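Local coordinates for protein subtilisin-like serine protease (Fervidobacterium pennivorans, PDB 1R6V) that degrades keratin into peptides as a calcium-binding serine protease of the subtilisin family, allowing the bacterium to grow on native feathers, at residues V55-P60 with V64-L69; I229-D234 with D247-G252; I19-L24 with D79-L84; A178-A183 with I253-D258. The protein carries 1 engineered substitution. One frame throughout, in Å; residues are numbered along the deposited sequence.

Interaction 1 (V55-P60 with V64-L69); sequences VVLELP and VVSIKL
Val55 and Val65 meet methyl to methyl, CG1 of Val55 lying 3.6 Å from CG1 of Val65, with the two side chains at about a right angle. Val65 keeps CG1 anti to its backbone N (chi1 173°), which turns that methyl toward Val55, while its CG2 goes the other way and lies 3.6 Å from Glu58 OE2. Glu58 and Val65 run side by side in the same direction; the acid itself is paired with Arg41, and a water bonded to Glu58 OE2 reaches Val64 O only weakly. These residues belong to the antiparallel hairpin of strands 54-59 and 64-68 in the propeptide, at one margin of its four-stranded sheet. Helix 41-51 covers the face carrying Val55, Val65 and Ile67. The other face, with Leu57, Leu59 and Ser66, rests on helix 246-258, much as subtilisin propeptides lay their sheet on surface helices of the protease. Backbone pairing is regular near the turn, where Leu59 N donates to Val64 O at 2.8 Å. Farther on, a beta bulge sets both Val56 and Leu57 opposite Ser66: Val56 N gives its hydrogen to Ser66 O at 3.0 Å, and Ser66 N gives its own to Leu57 O at 2.9 Å. At the bulge itself, Val56 CG1 approaches Lys68 CB to 3.9 Å, whereas the amine end of the lysine leads away from the neighbouring strand.

Interaction 2 (I229-D234 with D247-G252); sequences IVIFDD and DYVAAG
Asp233 OD1 accepts the backbone N-H of Asp234 at 2.6 Å, through the lone pair turned away from the other carboxylate oxygen. OD2 forms a salt bridge with Arg181, so the carboxylate is held at both oxygens just beyond the apolar contact. Asp234 in turn stands at the N-cap of helix 235-238, its OD1 taking the N-H of Ala236. Nearer the strand, the contact with helix 246-258 is wholly apolar. Ile231 closes round one methyl of Val249: its CB and its CG2 each lie 3.7 Å from Val249 CG2, and its CD1 comes within 4.0 Å of the same carbon. Chi1 of 64° makes this possible, because it sets CG1 between the backbone N and the carbonyl carbon and leaves CG2 on the side nearer the helix. This is one half of a beta-alpha-beta crossover in the subtilisin fold, in which strand 225-230 leads through helix 246-258 to strand 263-269, the two strands flanking strand 157-162 in a parallel sheet. Trp268, on strand 263-269, touches both Ile231 and Val249. The side chain of Ile231 is about 6 Å from that of Asp162, which is assigned to the charge relay system. Three residues after Val249 on the helix, Gly252 presents its CA to Ile229 CG2, 3.8 Å away, and Ile229 CD1 lies 3.8 Å from Gly252 O. A beta carbon at Gly252 would fall only 2.7 Å from Ile229 CG2, so the bare backbone is what allows strand and helix to approach this closely.

Interaction 3 (I19-L24 with D79-L84); sequences ILFGEL and DKIKAL
Phe21 drives its ring edge-first against Ile81 and Lys82, joining the N-terminal loop of the propeptide domain to the end region of helix 74-81, on the helical side of the antiparallel sheet. With CG anti to its carbonyl carbon (chi1 -78°), the ring reaches out from the loop and brings CZ to 3.7 Å from Lys82 N, which sits near the ring plane. CE1 lies 3.8 Å from Lys82 CB. Ile81 approaches more obliquely, its CG2 3.9 Å from Phe21 CZ, although its CB lies in the ring plane at the edge. One face of the ring is covered from within the same loop by Ile19 CD1, 3.7 Å above the centre. With an alanine in place of Phe21, a gap would probably open between Ile19, Ile81 and the base of Lys82, and the loop would be less firmly held to the helix. Lys82 touches the ring with its base alone. With CG set between the backbone N and the carbonyl carbon (chi1 78°), its extended chain carries the amine away from Phe21 to Asp79 and to Gly522 O in a beta-sandwich region. There NZ forms a salt bridge with Asp79 OD1 at 2.7 Å, approaching from above the carboxylate plane.

Interaction 4 (A178-A183 with I253-D258); sequences AGYRPA and IIWATD
Tyr180 and Trp255 stack face to face, linking strand 179-181, half of a small antiparallel hairpin, to helix 246-258 in the subtilisin-type catalytic domain. The phenol ring lies over the five-membered ring of the indole, with centroids 3.8 Å apart and planes only 4° from parallel. Trp255 holds CG anti to its backbone N (chi1 -167°), which swings the indole off the helix and over the phenol ring. Next comes a CH-pi contact: Tyr180 CB sits 3.5 Å from the centroid of the indole six-membered ring, directly over its face. Backbone carbonyls complete the set, Gly179 O approaching Trp255 CH2 to 3.5 Å while Ala178 O lies farther off at the indole edge. If an alanine replaced Trp255, Tyr180 would probably lose the cover on one ring face and a gap would open between strand and helix. The opposite face of Tyr180 is met by Pro182 N, offset toward the rim, and its hydroxyl is hydrogen-bonded to Asp185. Trp255 itself also stacks with His259. Within the helix, Ile253 O accepts from Thr257 N at 3.0 Å and from Thr257 OG1 at 2.9 Å, the two donors reaching it from opposite faces of the carbonyl plane.

From the N terminus, residues 19-24 open the loop that interaction 3 closes at 79-84, and the short hairpin of interaction 1 is nested inside it, all within the propeptide. The second pair forms in the catalytic domain: residues 178-183 open a loop, interaction 2 closes wholly within it, and interaction 4 completes it a turn later on the same helix, 246-258. The two loops follow in series and none cross. A probable hydrogen bond from Val230 N to Tyr180 O, 3.0 Å long, joins strand 225-230 of interaction 2 to strand 179-181 of interaction 4. Across the domain border, Leu59 CD2 lies 3.6 Å from Ala251 CB, so helix 246-258 serves both the protease core and the propeptide sheet.

Interaction 1 (V55-P60 with V64-L69)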
loop_
_atom_site.group_PDB
_atom_site.type_symbol
_atom_site.label_atom_id
_atom_site.label_comp_id
_atom_site.label_asym_id
_atom_site.label_seq_id
_atom_site.Cartn_x
_atom_site.Cartn_y
_atom_site.Cartn_z
ATOM N N VAL A 55 -5.754 22.332 5.310
ATOM C CA VAL A 55 -6.153 21.306 4.353
ATOM C C VAL A 55 -5.590 21.720 2.997
ATOM O O VAL A 55 -5.828 22.840 2.552
ATOM C CB VAL A 55 -7.691 21.222 4.245
ATOM C CG1 VAL A 55 -8.090 20.297 3.103
ATOM C CG2 VAL A 55 -8.273 20.722 5.559
ATOM N N VAL A 56 -4.836 20.830 2.348
ATOM C CA VAL A 56 -4.263 21.141 1.045
ATOM C C VAL A 56 -4.824 20.278 -0.077
ATOM O O VAL A 56 -4.654 20.606 -1.250
ATOM C CB VAL A 56 -2.726 20.992 1.052
ATOM C CG1 VAL A 56 -2.101 22.086 1.915
ATOM C CG2 VAL A 56 -2.345 19.625 1.586
ATOM N N LEU A 57 -5.488 19.182 0.276
ATOM C CA LEU A 57 -6.070 18.300 -0.727
ATOM C C LEU A 57 -7.264 17.591 -0.135
ATOM O O LEU A 57 -7.211 17.112 1.002
ATOM C CB LEU A 57 -5.052 17.245 -1.187
ATOM C CG LEU A 57 -5.489 16.255 -2.270
ATOM C CD1 LEU A 57 -5.763 16.969 -3.588
ATOM C CD2 LEU A 57 -4.376 15.239 -2.456
ATOM N N GLU A 58 -8.347 17.555 -0.899
ATOM C CA GLU A 58 -9.551 16.853 -0.497
ATOM C C GLU A 58 -9.816 15.833 -1.593
ATOM O O GLU A 58 -9.858 16.182 -2.775
ATOM C CB GLU A 58 -10.739 17.801 -0.404
ATOM C CG GLU A 58 -10.600 18.830 0.692
ATOM C CD GLU A 58 -11.713 18.756 1.728
ATOM O OE1 GLU A 58 -12.052 19.817 2.288
ATOM O OE2 GLU A 58 -12.251 17.654 1.991
ATOM N N LEU A 59 -9.985 14.574 -1.197
ATOM C CA LEU A 59 -10.244 13.491 -2.143
ATOM C C LEU A 59 -11.471 12.746 -1.662
ATOM O O LEU A 59 -11.373 11.660 -1.115
ATOM C CB LEU A 59 -9.050 12.535 -2.180
ATOM C CG LEU A 59 -7.808 13.138 -2.824
ATOM C CD1 LEU A 59 -6.654 12.161 -2.677
ATOM C CD2 LEU A 59 -8.094 13.438 -4.306
ATOM N N PRO A 60 -12.656 13.329 -1.861
ATOM C CA PRO A 60 -13.875 12.663 -1.404
ATOM C C PRO A 60 -14.152 11.277 -1.957
ATOM O O PRO A 60 -14.796 10.473 -1.276
ATOM C CB PRO A 60 -14.973 13.696 -1.708
ATOM C CG PRO A 60 -14.424 14.483 -2.845
ATOM C CD PRO A 60 -12.944 14.603 -2.547
ATOM N N VAL A 64 -10.483 11.039 1.871
ATOM C CA VAL A 64 -9.172 11.414 2.378
ATOM C C VAL A 64 -8.996 12.909 2.309
ATOM O O VAL A 64 -9.461 13.556 1.376
ATOM C CB VAL A 64 -8.025 10.770 1.552
ATOM C CG1 VAL A 64 -6.688 11.440 1.889
ATOM C CG2 VAL A 64 -7.937 9.284 1.860
ATOM N N VAL A 65 -8.362 13.456 3.337
ATOM C CA VAL A 65 -8.038 14.874 3.383
ATOM C C VAL A 65 -6.563 14.897 3.772
ATOM O O VAL A 65 -6.169 14.191 4.702
ATOM C CB VAL A 65 -8.797 15.634 4.497
ATOM C CG1 VAL A 65 -8.260 17.062 4.592
ATOM C CG2 VAL A 65 -10.292 15.659 4.217
ATOM N N SER A 66 -5.747 15.677 3.070
ATOM C CA SER A 66 -4.333 15.784 3.417
ATOM C C SER A 66 -4.211 17.117 4.158
ATOM O O SER A 66 -4.759 18.126 3.717
ATOM C CB SER A 66 -3.458 15.782 2.156
ATOM O OG SER A 66 -3.727 16.918 1.362
ATOM N N ILE A 67 -3.506 17.103 5.286
ATOM C CA ILE A 67 -3.345 18.292 6.126
ATOM C C ILE A 67 -1.893 18.689 6.313
ATOM O O ILE A 67 -1.082 17.894 6.780
ATOM C CB ILE A 67 -3.942 18.046 7.530
ATOM C CG1 ILE A 67 -5.408 17.630 7.403
ATOM C CG2 ILE A 67 -3.767 19.301 8.414
ATOM C CD1 ILE A 67 -6.055 17.236 8.726
ATOM N N LYS A 68 -1.560 19.923 5.950
ATOM C CA LYS A 68 -0.202 20.423 6.130
ATOM C C LYS A 68 -0.126 20.864 7.601
ATOM O O LYS A 68 -1.040 21.518 8.102
ATOM C CB LYS A 68 0.034 21.610 5.202
ATOM C CG LYS A 68 1.475 21.814 4.851
ATOM C CD LYS A 68 1.661 23.070 4.037
ATOM C CE LYS A 68 3.040 23.070 3.423
ATOM N NZ LYS A 68 4.062 22.645 4.419
ATOM N N LEU A 69 0.966 20.516 8.277
ATOM C CA LEU A 69 1.130 20.809 9.705
ATOM C C LEU A 69 1.617 22.187 10.174
ATOM O O LEU A 69 1.513 22.513 11.359
ATOM C CB LEU A 69 2.032 19.743 10.330
ATOM C CG LEU A 69 1.518 18.309 10.161
ATOM C CD1 LEU A 69 2.492 17.331 10.802
ATOM C CD2 LEU A 69 0.145 18.185 10.798
HETATM O O HOH W 1 -12.521 14.977 1.231
#

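Interaction 2 (I229-D234 with D247-G252)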
loop_
_atom_site.group_PDB
_atom_site.type_symbol
_atom_site.label_atom_id
_atom_site.label_comp_id
_atom_site.label_asym_id
_atom_site.label_seq_id
_atom_site.Cartn_x
_atom_site.Cartn_y
_atom_site.Cartn_z
ATOM N N ILE A 229 0.062 11.003 -16.122
ATOM C CA ILE A 229 -0.237 11.391 -14.743
ATOM C C ILE A 229 1.140 11.619 -14.141
ATOM O O ILE A 229 1.936 10.688 -14.001
ATOM C CB ILE A 229 -0.987 10.286 -13.946
ATOM C CG1 ILE A 229 -2.293 9.891 -14.660
ATOM C CG2 ILE A 229 -1.248 10.783 -12.508
ATOM C CD1 ILE A 229 -3.411 10.984 -14.696
ATOM N N VAL A 230 1.438 12.866 -13.795
ATOM C CA VAL A 230 2.756 13.184 -13.282
ATOM C C VAL A 230 2.890 12.983 -11.785
ATOM O O VAL A 230 2.358 13.771 -11.002
ATOM C CB VAL A 230 3.125 14.651 -13.641
ATOM C CG1 VAL A 230 4.548 14.984 -13.176
ATOM C CG2 VAL A 230 2.994 14.846 -15.142
ATOM N N ILE A 231 3.583 11.918 -11.379
ATOM C CA ILE A 231 3.783 11.698 -9.960
ATOM C C ILE A 231 5.232 11.881 -9.512
ATOM O O ILE A 231 5.511 11.876 -8.305
ATOM C CB ILE A 231 3.196 10.341 -9.488
ATOM C CG1 ILE A 231 3.916 9.152 -10.145
ATOM C CG2 ILE A 231 1.705 10.316 -9.802
ATOM C CD1 ILE A 231 3.846 7.880 -9.265
ATOM N N PHE A 232 6.139 12.011 -10.489
ATOM C CA PHE A 232 7.532 12.347 -10.239
ATOM C C PHE A 232 7.669 13.607 -11.063
ATOM O O PHE A 232 7.770 13.583 -12.283
ATOM C CB PHE A 232 8.508 11.251 -10.668
ATOM C CG PHE A 232 8.608 10.167 -9.655
ATOM C CD1 PHE A 232 7.741 9.076 -9.706
ATOM C CD2 PHE A 232 9.473 10.292 -8.569
ATOM C CE1 PHE A 232 7.727 8.131 -8.684
ATOM C CE2 PHE A 232 9.464 9.349 -7.536
ATOM C CZ PHE A 232 8.586 8.265 -7.595
ATOM N N ASP A 233 7.600 14.720 -10.344
ATOM C CA ASP A 233 7.640 16.052 -10.917
ATOM C C ASP A 233 9.052 16.638 -10.803
ATOM O O ASP A 233 10.011 15.912 -10.514
ATOM C CB ASP A 233 6.604 16.896 -10.152
ATOM C CG ASP A 233 5.990 18.001 -10.994
ATOM O OD1 ASP A 233 6.753 18.846 -11.502
ATOM O OD2 ASP A 233 4.747 18.039 -11.140
ATOM N N ASP A 234 9.182 17.942 -11.043
ATOM C CA ASP A 234 10.481 18.610 -10.959
ATOM C C ASP A 234 10.850 18.801 -9.487
ATOM O O ASP A 234 10.178 19.546 -8.770
ATOM C CB ASP A 234 10.410 19.983 -11.637
ATOM C CG ASP A 234 11.772 20.649 -11.749
ATOM O OD1 ASP A 234 12.678 20.330 -10.952
ATOM O OD2 ASP A 234 11.925 21.505 -12.640
ATOM N N ASP A 247 -0.563 11.282 -1.162
ATOM C CA ASP A 247 -1.833 11.967 -1.322
ATOM C C ASP A 247 -2.030 12.466 -2.756
ATOM O O ASP A 247 -3.104 12.275 -3.321
ATOM C CB ASP A 247 -1.974 13.123 -0.293
ATOM C CG ASP A 247 -0.775 14.068 -0.272
ATOM O OD1 ASP A 247 0.318 13.693 -0.747
ATOM O OD2 ASP A 247 -0.929 15.200 0.246
ATOM N N TYR A 248 -1.013 13.072 -3.367
ATOM C CA TYR A 248 -1.199 13.548 -4.730
ATOM C C TYR A 248 -1.235 12.395 -5.742
ATOM O O TYR A 248 -1.903 12.500 -6.767
ATOM C CB TYR A 248 -0.143 14.600 -5.100
ATOM C CG TYR A 248 -0.369 15.921 -4.377
ATOM C CD1 TYR A 248 0.349 16.246 -3.229
ATOM C CD2 TYR A 248 -1.340 16.815 -4.816
ATOM C CE1 TYR A 248 0.097 17.443 -2.531
ATOM C CE2 TYR A 248 -1.599 18.010 -4.129
ATOM C CZ TYR A 248 -0.880 18.313 -2.994
ATOM O OH TYR A 248 -1.137 19.482 -2.317
ATOM N N VAL A 249 -0.537 11.300 -5.454
ATOM C CA VAL A 249 -0.600 10.138 -6.345
ATOM C C VAL A 249 -2.045 9.599 -6.304
ATOM O O VAL A 249 -2.628 9.285 -7.345
ATOM C CB VAL A 249 0.379 9.022 -5.915
ATOM C CG1 VAL A 249 0.095 7.743 -6.730
ATOM C CG2 VAL A 249 1.832 9.484 -6.173
ATOM N N ALA A 250 -2.620 9.488 -5.106
ATOM C CA ALA A 250 -4.002 9.031 -4.992
ATOM C C ALA A 250 -4.917 9.947 -5.825
ATOM O O ALA A 250 -5.813 9.476 -6.537
ATOM C CB ALA A 250 -4.449 9.008 -3.504
ATOM N N ALA A 251 -4.699 11.258 -5.737
ATOM C CA ALA A 251 -5.501 12.201 -6.524
ATOM C C ALA A 251 -5.340 11.914 -8.014
ATOM O O ALA A 251 -6.310 11.959 -8.759
ATOM C CB ALA A 251 -5.069 13.637 -6.242
ATOM N N GLY A 252 -4.106 11.646 -8.447
ATOM C CA GLY A 252 -3.868 11.348 -9.856
ATOM C C GLY A 252 -4.510 10.041 -10.307
ATOM O O GLY A 252 -5.015 9.941 -11.431
#

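Interaction 3 (I19-L24 with D79-L84)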
loop_
_atom_site.group_PDB
_atom_site.type_symbol
_atom_site.label_atom_id
_atom_site.label_comp_id
_atom_site.label_asym_id
_atom_site.label_seq_id
_atom_site.Cartn_x
_atom_site.Cartn_y
_atom_site.Cartn_z
ATOM N N ILE A 19 -7.467 4.870 17.672
ATOM C CA ILE A 19 -7.441 5.377 16.317
ATOM C C ILE A 19 -6.254 4.723 15.596
ATOM O O ILE A 19 -5.215 4.456 16.202
ATOM C CB ILE A 19 -7.321 6.920 16.340
ATOM C CG1 ILE A 19 -7.249 7.480 14.916
ATOM C CG2 ILE A 19 -6.118 7.320 17.140
ATOM C CD1 ILE A 19 -5.864 7.510 14.344
ATOM N N LEU A 20 -6.419 4.456 14.303
ATOM C CA LEU A 20 -5.382 3.808 13.515
ATOM C C LEU A 20 -4.350 4.814 13.010
ATOM O O LEU A 20 -4.650 5.644 12.148
ATOM C CB LEU A 20 -6.030 3.088 12.330
ATOM C CG LEU A 20 -5.274 1.922 11.676
ATOM C CD1 LEU A 20 -6.161 1.309 10.582
ATOM C CD2 LEU A 20 -3.970 2.397 11.093
ATOM N N PHE A 21 -3.143 4.755 13.563
ATOM C CA PHE A 21 -2.067 5.645 13.141
ATOM C C PHE A 21 -1.088 4.895 12.255
ATOM O O PHE A 21 -0.735 3.753 12.551
ATOM C CB PHE A 21 -1.287 6.184 14.342
ATOM C CG PHE A 21 -1.972 7.289 15.076
ATOM C CD1 PHE A 21 -2.450 7.090 16.367
ATOM C CD2 PHE A 21 -2.087 8.545 14.500
ATOM C CE1 PHE A 21 -3.033 8.145 17.091
ATOM C CE2 PHE A 21 -2.665 9.604 15.203
ATOM C CZ PHE A 21 -3.138 9.400 16.508
ATOM N N GLY A 22 -0.652 5.529 11.172
ATOM C CA GLY A 22 0.306 4.886 10.292
ATOM C C GLY A 22 1.653 4.772 10.984
ATOM O O GLY A 22 2.092 5.699 11.671
ATOM N N GLU A 23 2.328 3.642 10.803
ATOM C CA GLU A 23 3.620 3.428 11.442
ATOM C C GLU A 23 4.643 4.465 11.019
ATOM O O GLU A 23 4.765 4.785 9.837
ATOM C CB GLU A 23 4.153 2.027 11.119
ATOM C CG GLU A 23 5.527 1.755 11.736
ATOM C CD GLU A 23 6.028 0.338 11.506
ATOM O OE1 GLU A 23 7.151 0.032 11.960
ATOM O OE2 GLU A 23 5.309 -0.456 10.877
ATOM N N LEU A 24 5.372 4.989 12.001
ATOM C CA LEU A 24 6.401 5.995 11.774
ATOM C C LEU A 24 7.782 5.350 11.815
ATOM O O LEU A 24 8.163 4.752 12.822
ATOM C CB LEU A 24 6.298 7.081 12.847
ATOM C CG LEU A 24 5.591 8.397 12.489
ATOM C CD1 LEU A 24 4.379 8.158 11.638
ATOM C CD2 LEU A 24 5.249 9.153 13.765
ATOM N N ASP A 79 0.651 13.270 18.623
ATOM C CA ASP A 79 0.447 13.552 20.043
ATOM C C ASP A 79 -0.779 14.418 20.282
ATOM O O ASP A 79 -1.460 14.262 21.293
ATOM C CB ASP A 79 1.676 14.234 20.656
ATOM C CG ASP A 79 2.869 13.297 20.777
ATOM O OD1 ASP A 79 2.672 12.073 20.960
ATOM O OD2 ASP A 79 4.013 13.788 20.707
ATOM N N LYS A 80 -1.063 15.335 19.357
ATOM C CA LYS A 80 -2.226 16.213 19.483
ATOM C C LYS A 80 -3.541 15.521 19.141
ATOM O O LYS A 80 -4.611 15.982 19.527
ATOM C CB LYS A 80 -2.084 17.420 18.552
ATOM C CG LYS A 80 -1.055 18.447 18.981
ATOM C CD LYS A 80 -1.630 19.360 20.043
ATOM C CE LYS A 80 -0.702 20.527 20.309
ATOM N NZ LYS A 80 -1.382 21.602 21.086
ATOM N N ILE A 81 -3.449 14.415 18.408
ATOM C CA ILE A 81 -4.613 13.679 17.944
ATOM C C ILE A 81 -4.985 12.447 18.763
ATOM O O ILE A 81 -6.165 12.162 18.957
ATOM C CB ILE A 81 -4.387 13.193 16.479
ATOM C CG1 ILE A 81 -4.124 14.388 15.550
ATOM C CG2 ILE A 81 -5.607 12.400 15.994
ATOM C CD1 ILE A 81 -3.633 13.982 14.147
ATOM N N LYS A 82 -3.964 11.747 19.246
ATOM C CA LYS A 82 -4.142 10.490 19.971
ATOM C C LYS A 82 -5.084 10.467 21.151
ATOM O O LYS A 82 -5.628 9.411 21.485
ATOM C CB LYS A 82 -2.785 9.940 20.401
ATOM C CG LYS A 82 -2.173 10.600 21.620
ATOM C CD LYS A 82 -0.709 10.217 21.740
ATOM C CE LYS A 82 -0.084 10.866 22.964
ATOM N NZ LYS A 82 1.399 10.747 22.987
ATOM N N ALA A 83 -5.293 11.614 21.786
ATOM C CA ALA A 83 -6.187 11.654 22.935
ATOM C C ALA A 83 -7.469 12.441 22.667
ATOM O O ALA A 83 -8.179 12.802 23.607
ATOM C CB ALA A 83 -5.446 12.246 24.156
ATOM N N LEU A 84 -7.778 12.697 21.395
ATOM C CA LEU A 84 -8.983 13.461 21.049
ATOM C C LEU A 84 -10.291 12.689 21.096
ATOM O O LEU A 84 -11.365 13.289 21.138
ATOM C CB LEU A 84 -8.847 14.091 19.662
ATOM C CG LEU A 84 -7.746 15.133 19.496
ATOM C CD1 LEU A 84 -7.748 15.650 18.061
ATOM C CD2 LEU A 84 -7.969 16.279 20.483
#

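Interaction 4 (A178-A183 with I253-D258)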
loop_
_atom_site.group_PDB
_atom_site.type_symbol
_atom_site.label_atom_id
_atom_site.label_comp_id
_atom_site.label_asym_id
_atom_site.label_seq_id
_atom_site.Cartn_x
_atom_site.Cartn_y
_atom_site.Cartn_z
ATOM N N ALA A 178 -5.265 14.330 -23.111
ATOM C CA ALA A 178 -5.186 15.196 -21.934
ATOM C C ALA A 178 -4.827 14.399 -20.690
ATOM O O ALA A 178 -5.361 13.313 -20.454
ATOM C CB ALA A 178 -6.513 15.939 -21.726
ATOM N N GLY A 179 -3.906 14.953 -19.904
ATOM C CA GLY A 179 -3.454 14.298 -18.692
ATOM C C GLY A 179 -3.598 15.169 -17.462
ATOM O O GLY A 179 -4.277 16.197 -17.492
ATOM N N TYR A 180 -2.922 14.769 -16.387
ATOM C CA TYR A 180 -3.021 15.476 -15.115
ATOM C C TYR A 180 -1.698 15.528 -14.337
ATOM O O TYR A 180 -0.944 14.552 -14.277
ATOM C CB TYR A 180 -4.116 14.787 -14.290
ATOM C CG TYR A 180 -4.551 15.481 -13.016
ATOM C CD1 TYR A 180 -5.053 16.781 -13.035
ATOM C CD2 TYR A 180 -4.509 14.808 -11.798
ATOM C CE1 TYR A 180 -5.504 17.393 -11.862
ATOM C CE2 TYR A 180 -4.956 15.399 -10.629
ATOM C CZ TYR A 180 -5.452 16.692 -10.662
ATOM O OH TYR A 180 -5.891 17.278 -9.491
ATOM N N ARG A 181 -1.436 16.693 -13.752
ATOM C CA ARG A 181 -0.258 16.967 -12.931
ATOM C C ARG A 181 -0.867 17.285 -11.563
ATOM O O ARG A 181 -1.105 18.456 -11.223
ATOM C CB ARG A 181 0.473 18.188 -13.491
ATOM C CG ARG A 181 1.810 18.502 -12.868
ATOM C CD ARG A 181 2.348 19.806 -13.444
ATOM N NE ARG A 181 3.708 20.059 -12.982
ATOM C CZ ARG A 181 4.401 21.155 -13.264
ATOM N NH1 ARG A 181 3.859 22.111 -14.006
ATOM N NH2 ARG A 181 5.642 21.281 -12.814
ATOM N N PRO A 182 -1.122 16.250 -10.750
ATOM C CA PRO A 182 -1.728 16.439 -9.429
ATOM C C PRO A 182 -1.076 17.393 -8.443
ATOM O O PRO A 182 -1.777 18.026 -7.665
ATOM C CB PRO A 182 -1.853 15.009 -8.884
ATOM C CG PRO A 182 -0.735 14.272 -9.569
ATOM C CD PRO A 182 -0.746 14.836 -10.978
ATOM N N ALA A 183 0.247 17.528 -8.481
ATOM C CA ALA A 183 0.932 18.404 -7.540
ATOM C C ALA A 183 0.383 19.823 -7.583
ATOM O O ALA A 183 0.397 20.529 -6.576
ATOM C CB ALA A 183 2.429 18.419 -7.835
ATOM N N ILE A 253 -4.489 9.034 -9.436
ATOM C CA ILE A 253 -5.084 7.732 -9.756
ATOM C C ILE A 253 -6.594 7.873 -9.827
ATOM O O ILE A 253 -7.244 7.324 -10.720
ATOM C CB ILE A 253 -4.709 6.673 -8.697
ATOM C CG1 ILE A 253 -3.252 6.244 -8.917
ATOM C CG2 ILE A 253 -5.648 5.450 -8.771
ATOM C CD1 ILE A 253 -2.693 5.388 -7.775
ATOM N N ILE A 254 -7.146 8.635 -8.894
ATOM C CA ILE A 254 -8.595 8.862 -8.901
ATOM C C ILE A 254 -8.994 9.641 -10.168
ATOM O O ILE A 254 -9.989 9.327 -10.832
ATOM C CB ILE A 254 -9.047 9.649 -7.642
ATOM C CG1 ILE A 254 -9.271 8.706 -6.447
ATOM C CG2 ILE A 254 -10.412 10.308 -7.922
ATOM C CD1 ILE A 254 -8.132 7.768 -6.089
ATOM N N TRP A 255 -8.222 10.671 -10.500
ATOM C CA TRP A 255 -8.492 11.472 -11.685
ATOM C C TRP A 255 -8.467 10.581 -12.933
ATOM O O TRP A 255 -9.368 10.631 -13.773
ATOM C CB TRP A 255 -7.422 12.557 -11.831
ATOM C CG TRP A 255 -7.734 13.626 -12.825
ATOM C CD1 TRP A 255 -8.341 14.835 -12.581
ATOM C CD2 TRP A 255 -7.420 13.611 -14.227
ATOM N NE1 TRP A 255 -8.416 15.569 -13.747
ATOM C CE2 TRP A 255 -7.860 14.842 -14.769
ATOM C CE3 TRP A 255 -6.811 12.674 -15.079
ATOM C CZ2 TRP A 255 -7.707 15.159 -16.130
ATOM C CZ3 TRP A 255 -6.659 12.992 -16.437
ATOM C CH2 TRP A 255 -7.106 14.221 -16.943
ATOM N N ALA A 256 -7.430 9.755 -13.051
ATOM C CA ALA A 256 -7.301 8.879 -14.217
ATOM C C ALA A 256 -8.473 7.910 -14.335
ATOM O O ALA A 256 -8.977 7.646 -15.435
ATOM C CB ALA A 256 -5.990 8.096 -14.140
ATOM N N THR A 257 -8.878 7.353 -13.203
ATOM C CA THR A 257 -10.005 6.423 -13.175
ATOM C C THR A 257 -11.287 7.137 -13.597
ATOM O O THR A 257 -12.058 6.642 -14.428
ATOM C CB THR A 257 -10.213 5.863 -11.759
ATOM O OG1 THR A 257 -9.045 5.129 -11.364
ATOM C CG2 THR A 257 -11.442 4.936 -11.710
ATOM N N ASP A 258 -11.507 8.302 -13.005
ATOM C CA ASP A 258 -12.699 9.092 -13.292
ATOM C C ASP A 258 -12.747 9.574 -14.730
ATOM O O ASP A 258 -13.830 9.819 -15.264
ATOM C CB ASP A 258 -12.782 10.311 -12.372
ATOM C CG ASP A 258 -13.147 9.952 -10.950
ATOM O OD1 ASP A 258 -13.507 8.784 -10.681
ATOM O OD2 ASP A 258 -13.076 10.853 -10.092
#